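Local coordinates for protein CdnC (Chryseobacterium gregarium DSM 19109, PDB 7MGV) that acts as a RiPP-associated ATP-grasp ligase that installs single and bicyclic omega-ester macrocycles in the core region of a multicore precursor peptide, at residues A[134-139]-A[335-340]; A[140-145]-A[316-321]; A[237-242]-A[322-327]. All blocks are in the same frame, centred on the assembly; numbering follows the deposited sequence.

Contacts 1 and 2 tie strand 134-136 and helix 139-145 of the pre-ATP-grasp domain to the C-terminal part of the chain, and contact 3 packs within that later part, beside the ADP site. Contact 1 sets helix 332-341 beside the edge strand 134-136; contact 2, with its centre about 12 Å away, joins the helix that follows this strand to the loop after strand 310-316. Contact 3 continues from that loop into helix 322-325 and packs it on strand 234-241, its centre about 14 Å from that of contact 1 and 15 Å from that of contact 2. Ile337 CD1 meets Phe321 CZ at 3.4 Å. The side chain of Arg237 in contact 3 comes within about 5 Å of ADP.

Contact 1 (A[134-139]-A[335-340]); sequences YSLGKP and KSIADL
Leu340 rests its CD2 methyl against both Tyr134 and Leu136, where helix 332-341 meets strand 134-136, an edge strand of the four-stranded parallel sheet of the pre-ATP-grasp domain. The axes of strand 134-136 and of the helix at 335-340 run nearly antiparallel (160°) and approach to 11.1 Å, so large side chains are needed to bridge them. The packing is tightest at Leu340 CD2, which lies 3.4 Å from Tyr134 OH and 3.8 Å from Leu136 CD2. The side chains of Tyr134 and Leu136 each cross that of Leu340 at about a right angle. With CG of Tyr134 anti to the backbone N (chi1 170°), the ring extends toward the helix and brings its hydroxyl to the leucine. This buried OH still has a polar partner, a hydrogen bond with Asp296, while Arg347 makes a cation-pi contact with the ring: tyrosine suits a place that asks for both bulk and a polar end. On the side turned from the strand, Lys335 and Asp339 are partly exposed to solvent. One turn apart, they form a salt bridge, and Asp339 OD1 also bonds Asn46. Ile337 is more distant than Leu340: its CG2 stops 4.4 Å from Leu136 CD2.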
# COMPACT_ATOMS: atom_id res chain seq x y z
N TYR A 134 -16.30 3.32 -10.46
CA TYR A 134 -16.20 4.07 -9.22
C TYR A 134 -15.96 3.13 -8.04
O TYR A 134 -16.58 2.07 -7.94
CB TYR A 134 -17.47 4.89 -8.98
CG TYR A 134 -17.54 5.49 -7.60
CD1 TYR A 134 -16.88 6.68 -7.30
CD2 TYR A 134 -18.27 4.88 -6.59
CE1 TYR A 134 -16.93 7.23 -6.04
CE2 TYR A 134 -18.33 5.42 -5.32
CZ TYR A 134 -17.66 6.60 -5.05
OH TYR A 134 -17.73 7.13 -3.79
N SER A 135 -15.04 3.52 -7.16
CA SER A 135 -14.61 2.67 -6.06
C SER A 135 -14.75 3.40 -4.74
O SER A 135 -14.31 4.55 -4.62
CB SER A 135 -13.15 2.22 -6.27
OG SER A 135 -12.26 3.29 -6.05
N LEU A 136 -15.36 2.74 -3.76
CA LEU A 136 -15.36 3.21 -2.38
C LEU A 136 -14.37 2.34 -1.61
O LEU A 136 -14.72 1.35 -0.98
CB LEU A 136 -16.77 3.15 -1.78
CG LEU A 136 -16.93 3.82 -0.41
CD1 LEU A 136 -16.38 5.24 -0.42
CD2 LEU A 136 -18.38 3.80 0.02
N GLY A 137 -13.10 2.73 -1.69
CA GLY A 137 -12.04 1.95 -1.10
C GLY A 137 -11.21 1.22 -2.14
O GLY A 137 -11.76 0.60 -3.05
N LYS A 138 -9.89 1.30 -2.01
CA LYS A 138 -8.97 0.60 -2.90
C LYS A 138 -7.68 0.34 -2.13
O LYS A 138 -7.35 1.10 -1.21
CB LYS A 138 -8.68 1.41 -4.17
CG LYS A 138 -9.47 0.93 -5.38
CD LYS A 138 -9.15 1.71 -6.64
CE LYS A 138 -9.90 1.15 -7.84
NZ LYS A 138 -9.55 1.86 -9.10
N PRO A 139 -6.95 -0.72 -2.47
CA PRO A 139 -5.75 -1.08 -1.68
C PRO A 139 -4.72 0.03 -1.57
O PRO A 139 -4.20 0.28 -0.48
CB PRO A 139 -5.20 -2.30 -2.41
CG PRO A 139 -6.38 -2.89 -3.10
CD PRO A 139 -7.24 -1.73 -3.50
N LYS A 335 -28.13 4.12 4.55
CA LYS A 335 -28.81 4.72 3.41
C LYS A 335 -27.87 5.64 2.64
O LYS A 335 -27.90 5.68 1.40
CB LYS A 335 -30.04 5.49 3.88
CG LYS A 335 -30.79 6.22 2.77
CD LYS A 335 -32.08 5.52 2.42
CE LYS A 335 -32.70 6.10 1.16
NZ LYS A 335 -31.84 5.87 -0.03
N SER A 336 -27.03 6.39 3.35
CA SER A 336 -26.05 7.24 2.67
C SER A 336 -25.11 6.41 1.81
O SER A 336 -24.88 6.73 0.64
CB SER A 336 -25.27 8.06 3.71
OG SER A 336 -26.01 9.19 4.11
N ILE A 337 -24.58 5.33 2.39
CA ILE A 337 -23.65 4.47 1.65
C ILE A 337 -24.34 3.84 0.44
O ILE A 337 -23.76 3.75 -0.65
CB ILE A 337 -23.05 3.40 2.58
CG1 ILE A 337 -22.21 4.08 3.66
CG2 ILE A 337 -22.21 2.41 1.79
CD1 ILE A 337 -21.77 3.16 4.76
N ALA A 338 -25.59 3.41 0.61
CA ALA A 338 -26.32 2.81 -0.51
C ALA A 338 -26.55 3.82 -1.63
O ALA A 338 -26.34 3.51 -2.81
CB ALA A 338 -27.65 2.24 -0.01
N ASP A 339 -27.01 5.02 -1.28
CA ASP A 339 -27.21 6.06 -2.28
C ASP A 339 -25.91 6.40 -2.99
O ASP A 339 -25.90 6.67 -4.20
CB ASP A 339 -27.82 7.30 -1.64
CG ASP A 339 -29.25 7.09 -1.20
OD1 ASP A 339 -29.82 6.03 -1.51
OD2 ASP A 339 -29.81 8.00 -0.55
N LEU A 340 -24.79 6.40 -2.25
CA LEU A 340 -23.50 6.70 -2.86
C LEU A 340 -23.08 5.60 -3.83
O LEU A 340 -22.55 5.88 -4.91
CB LEU A 340 -22.45 6.90 -1.78
CG LEU A 340 -21.06 7.36 -2.25
CD1 LEU A 340 -21.05 8.86 -2.52
CD2 LEU A 340 -20.00 6.99 -1.23

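Contact 2 (A[140-145]-A[316-321]); sequences SVYRRL and NAAGEF
In the loop that presses Ala317 and Ala318 against Tyr142, Glu320 OE1 is gripped by two successive backbone amides, Phe321 N at 2.7 Å and Phe322 N at the start of the next helix. Phe321 N comes from above the carboxylate plane, along a bent path (134°). The other oxygen, OE2, forms a salt bridge with Arg95, so both ends of the carboxylate are engaged. Earlier in the loop, Asn316 OD1 accepts from Ala318 N at 3.1 Å, closing an Asx turn within a type I beta turn whose own bond, Gly319 N to Asn316 O, is weak. Asn316 closes a Glu-Ile-Asn sequence, consistent with the Glu-x-Asn signature of ATP-grasp enzymes, and the turn directs the two alanines at helix 139-145 of the pre-ATP-grasp domain. Ala317 CB lies in the plane of the Tyr142 ring, at its edge, 3.7 Å from CD1, and it also meets Leu145 CG at 3.8 Å. A methyl is small enough to sit between a ring edge and a branched leucine. CE1 of the same Tyr142 edge reaches Ala317 O at 3.6 Å, near the ring plane. With CG anti to the carbonyl carbon (chi1 -74°), the ring extends past the loop, and its hydroxyl bonds the backbone O of Tyr94, while Ala318 CB stands 4.3 Å from CE1.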
# COMPACT_ATOMS: atom_id res chain seq x y z
N SER A 140 -4.41 0.71 -2.68
CA SER A 140 -3.41 1.78 -2.62
C SER A 140 -3.91 2.95 -1.78
O SER A 140 -3.12 3.59 -1.07
CB SER A 140 -3.06 2.25 -4.03
OG SER A 140 -4.17 2.85 -4.66
N VAL A 141 -5.21 3.24 -1.83
CA VAL A 141 -5.76 4.32 -1.02
C VAL A 141 -5.68 3.98 0.46
O VAL A 141 -5.28 4.81 1.29
CB VAL A 141 -7.21 4.62 -1.46
CG1 VAL A 141 -7.81 5.68 -0.57
CG2 VAL A 141 -7.24 5.06 -2.91
N TYR A 142 -6.06 2.75 0.82
CA TYR A 142 -5.94 2.31 2.21
C TYR A 142 -4.49 2.33 2.67
O TYR A 142 -4.19 2.66 3.82
CB TYR A 142 -6.54 0.91 2.37
CG TYR A 142 -8.05 0.88 2.33
CD1 TYR A 142 -8.80 1.85 2.99
CD2 TYR A 142 -8.73 -0.11 1.64
CE1 TYR A 142 -10.18 1.83 2.96
CE2 TYR A 142 -10.11 -0.14 1.60
CZ TYR A 142 -10.83 0.83 2.26
OH TYR A 142 -12.20 0.80 2.23
N ARG A 143 -3.56 1.97 1.77
CA ARG A 143 -2.15 2.01 2.12
C ARG A 143 -1.67 3.44 2.34
O ARG A 143 -0.86 3.70 3.23
CB ARG A 143 -1.32 1.33 1.02
CG ARG A 143 0.18 1.33 1.27
CD ARG A 143 0.52 0.70 2.61
NE ARG A 143 1.95 0.83 2.92
CZ ARG A 143 2.88 -0.02 2.51
NH1 ARG A 143 2.54 -1.08 1.78
NH2 ARG A 143 4.15 0.17 2.83
N ARG A 144 -2.17 4.38 1.53
CA ARG A 144 -1.83 5.79 1.75
C ARG A 144 -2.38 6.28 3.08
O ARG A 144 -1.71 7.05 3.79
CB ARG A 144 -2.37 6.66 0.61
CG ARG A 144 -1.86 8.09 0.69
CD ARG A 144 -2.72 9.07 -0.08
NE ARG A 144 -2.32 10.45 0.21
CZ ARG A 144 -2.79 11.52 -0.41
NH1 ARG A 144 -3.69 11.40 -1.38
NH2 ARG A 144 -2.35 12.73 -0.07
N LEU A 145 -3.58 5.85 3.45
CA LEU A 145 -4.17 6.29 4.71
C LEU A 145 -3.52 5.66 5.93
O LEU A 145 -3.78 6.10 7.05
CB LEU A 145 -5.67 6.01 4.72
CG LEU A 145 -6.56 7.21 4.36
CD1 LEU A 145 -6.25 8.39 5.26
CD2 LEU A 145 -6.39 7.58 2.90
N ASN A 316 -9.87 7.27 9.97
CA ASN A 316 -9.79 5.85 9.64
C ASN A 316 -10.60 5.62 8.37
O ASN A 316 -11.82 5.79 8.36
CB ASN A 316 -10.31 4.98 10.78
CG ASN A 316 -10.02 3.51 10.57
OD1 ASN A 316 -9.42 3.11 9.57
ND2 ASN A 316 -10.44 2.68 11.52
N ALA A 317 -9.91 5.25 7.29
CA ALA A 317 -10.59 5.00 6.02
C ALA A 317 -11.45 3.74 6.07
O ALA A 317 -12.37 3.61 5.25
CB ALA A 317 -9.56 4.88 4.89
N ALA A 318 -11.18 2.83 7.00
CA ALA A 318 -11.92 1.59 7.12
C ALA A 318 -12.67 1.49 8.45
O ALA A 318 -12.98 0.39 8.90
CB ALA A 318 -10.99 0.38 6.96
N GLY A 319 -12.96 2.63 9.08
CA GLY A 319 -13.62 2.61 10.37
C GLY A 319 -15.03 2.05 10.28
O GLY A 319 -15.77 2.32 9.33
N GLU A 320 -15.40 1.26 11.28
CA GLU A 320 -16.75 0.72 11.33
C GLU A 320 -17.75 1.81 11.68
O GLU A 320 -17.42 2.82 12.30
CB GLU A 320 -16.84 -0.42 12.36
CG GLU A 320 -17.11 -1.79 11.75
CD GLU A 320 -18.47 -1.87 11.07
OE1 GLU A 320 -19.36 -1.05 11.39
OE2 GLU A 320 -18.65 -2.76 10.21
N PHE A 321 -19.00 1.60 11.26
CA PHE A 321 -20.05 2.58 11.44
C PHE A 321 -21.36 2.01 11.97
O PHE A 321 -22.25 2.79 12.33
CB PHE A 321 -20.35 3.30 10.11
CG PHE A 321 -20.98 2.42 9.07
CD1 PHE A 321 -22.35 2.39 8.91
CD2 PHE A 321 -20.20 1.61 8.26
CE1 PHE A 321 -22.94 1.57 7.96
CE2 PHE A 321 -20.78 0.79 7.31
CZ PHE A 321 -22.15 0.78 7.16

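Contact 3 (A[237-242]-A[322-327]); sequences RITVVG and FWLDNL
Arg237 and Trp323 meet where strand 234-241 faces the short helix 322-325. Their side chains cross at about a right angle, and Arg237 NH1 comes to the edge of the indole, near its plane, 3.4 Å from Trp323 CH2. Guanidinium and ring planes are 68° apart, so this is an edge contact and not a stack. The arginine gets there by bending twice, at chi2 (-93°) and chi3, which carries its end alongside the helix, to the indole. NE forms a salt bridge with Asp301, and a long, weak ion pair joins NH2 to Glu235; Asp301 probably fixes the group and balances its charge. Trp323 takes the less common rotamer with CG between the backbone N and the carbonyl carbon (chi1 54°). This folds the indole back over its own helix, so that Leu324 CG lies 3.5 Å above the ring plane over its centre, while NE1 makes a weak hydrogen bond to Glu320 O. Trp273 meets the indole almost perpendicularly and also touches Arg237 and Leu324. Deeper in, buried Leu324 turns CD1 to the strand, 4.1 Å from Arg237 CB and 4.3 Å from Thr239 OG1. Threonine suits this spot, since its beta-branched side chain favours an extended backbone and is short enough to leave room for the leucine. The strand belongs to the five-stranded antiparallel sheet of an ATP-grasp fold, and its Glu235 lines the ADP pocket.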
# COMPACT_ATOMS: atom_id res chain seq x y z
N ARG A 237 -16.88 11.34 17.19
CA ARG A 237 -16.71 10.46 16.04
C ARG A 237 -17.53 11.02 14.89
O ARG A 237 -18.74 11.22 15.03
CB ARG A 237 -17.16 9.03 16.35
CG ARG A 237 -16.51 8.40 17.57
CD ARG A 237 -15.27 7.61 17.19
NE ARG A 237 -14.26 7.65 18.25
CZ ARG A 237 -13.88 6.60 18.96
NH1 ARG A 237 -14.41 5.41 18.73
NH2 ARG A 237 -12.95 6.73 19.90
N ILE A 238 -16.89 11.25 13.75
CA ILE A 238 -17.54 11.84 12.59
C ILE A 238 -17.43 10.85 11.44
O ILE A 238 -16.33 10.58 10.94
CB ILE A 238 -16.95 13.20 12.21
CG1 ILE A 238 -16.99 14.15 13.42
CG2 ILE A 238 -17.70 13.80 11.04
CD1 ILE A 238 -16.09 15.35 13.28
N THR A 239 -18.57 10.31 11.01
CA THR A 239 -18.64 9.45 9.84
C THR A 239 -19.05 10.29 8.64
O THR A 239 -20.09 10.96 8.67
CB THR A 239 -19.63 8.30 10.06
OG1 THR A 239 -19.43 7.74 11.36
CG2 THR A 239 -19.42 7.22 9.01
N VAL A 240 -18.24 10.26 7.59
CA VAL A 240 -18.49 11.02 6.37
C VAL A 240 -18.70 10.04 5.24
O VAL A 240 -17.82 9.21 4.96
CB VAL A 240 -17.34 11.99 6.05
CG1 VAL A 240 -17.77 13.00 5.01
CG2 VAL A 240 -16.87 12.67 7.32
N VAL A 241 -19.86 10.12 4.60
CA VAL A 241 -20.20 9.34 3.42
C VAL A 241 -20.46 10.34 2.30
O VAL A 241 -21.53 10.97 2.26
CB VAL A 241 -21.41 8.42 3.64
CG1 VAL A 241 -21.64 7.54 2.42
CG2 VAL A 241 -21.22 7.58 4.89
N GLY A 242 -19.50 10.51 1.40
CA GLY A 242 -19.59 11.54 0.39
C GLY A 242 -19.57 12.92 1.02
O GLY A 242 -18.55 13.33 1.58
N PHE A 322 -21.50 0.68 12.02
CA PHE A 322 -22.79 0.08 12.37
C PHE A 322 -23.23 0.45 13.78
O PHE A 322 -24.41 0.73 14.01
CB PHE A 322 -22.70 -1.44 12.23
CG PHE A 322 -24.03 -2.10 12.00
CD1 PHE A 322 -24.24 -3.40 12.43
CD2 PHE A 322 -25.06 -1.43 11.37
CE1 PHE A 322 -25.46 -4.02 12.23
CE2 PHE A 322 -26.28 -2.04 11.16
CZ PHE A 322 -26.48 -3.33 11.59
N TRP A 323 -22.29 0.46 14.73
CA TRP A 323 -22.63 0.77 16.11
C TRP A 323 -23.24 2.16 16.25
O TRP A 323 -24.16 2.36 17.05
CB TRP A 323 -21.39 0.62 17.00
CG TRP A 323 -20.19 1.42 16.54
CD1 TRP A 323 -19.61 1.41 15.30
CD2 TRP A 323 -19.42 2.33 17.33
NE1 TRP A 323 -18.53 2.26 15.27
CE2 TRP A 323 -18.39 2.84 16.51
CE3 TRP A 323 -19.49 2.77 18.66
CZ2 TRP A 323 -17.45 3.76 16.96
CZ3 TRP A 323 -18.56 3.68 19.11
CH2 TRP A 323 -17.55 4.17 18.26
N LEU A 324 -22.74 3.12 15.47
CA LEU A 324 -23.31 4.46 15.47
C LEU A 324 -24.44 4.62 14.46
O LEU A 324 -25.32 5.47 14.66
CB LEU A 324 -22.23 5.50 15.18
CG LEU A 324 -20.90 5.29 15.92
CD1 LEU A 324 -19.79 6.12 15.28
CD2 LEU A 324 -21.10 5.65 17.38
N ASP A 325 -24.45 3.84 13.38
CA ASP A 325 -25.58 3.86 12.46
C ASP A 325 -26.86 3.39 13.14
O ASP A 325 -27.95 3.84 12.78
CB ASP A 325 -25.27 3.00 11.24
CG ASP A 325 -26.38 3.06 10.20
OD1 ASP A 325 -26.79 4.18 9.84
OD2 ASP A 325 -26.82 1.98 9.75
N ASN A 326 -26.74 2.48 14.11
CA ASN A 326 -27.91 2.04 14.87
C ASN A 326 -28.44 3.12 15.81
O ASN A 326 -29.54 2.95 16.35
CB ASN A 326 -27.57 0.78 15.67
CG ASN A 326 -27.57 -0.47 14.81
OD1 ASN A 326 -28.29 -0.56 13.82
ND2 ASN A 326 -26.75 -1.45 15.19
N LEU A 327 -27.69 4.20 16.01
CA LEU A 327 -28.16 5.33 16.80
C LEU A 327 -28.86 6.38 15.95
O LEU A 327 -29.39 7.35 16.51
CB LEU A 327 -26.99 5.97 17.56
CG LEU A 327 -25.96 5.01 18.17
CD1 LEU A 327 -24.91 5.77 18.96
CD2 LEU A 327 -26.64 3.96 19.05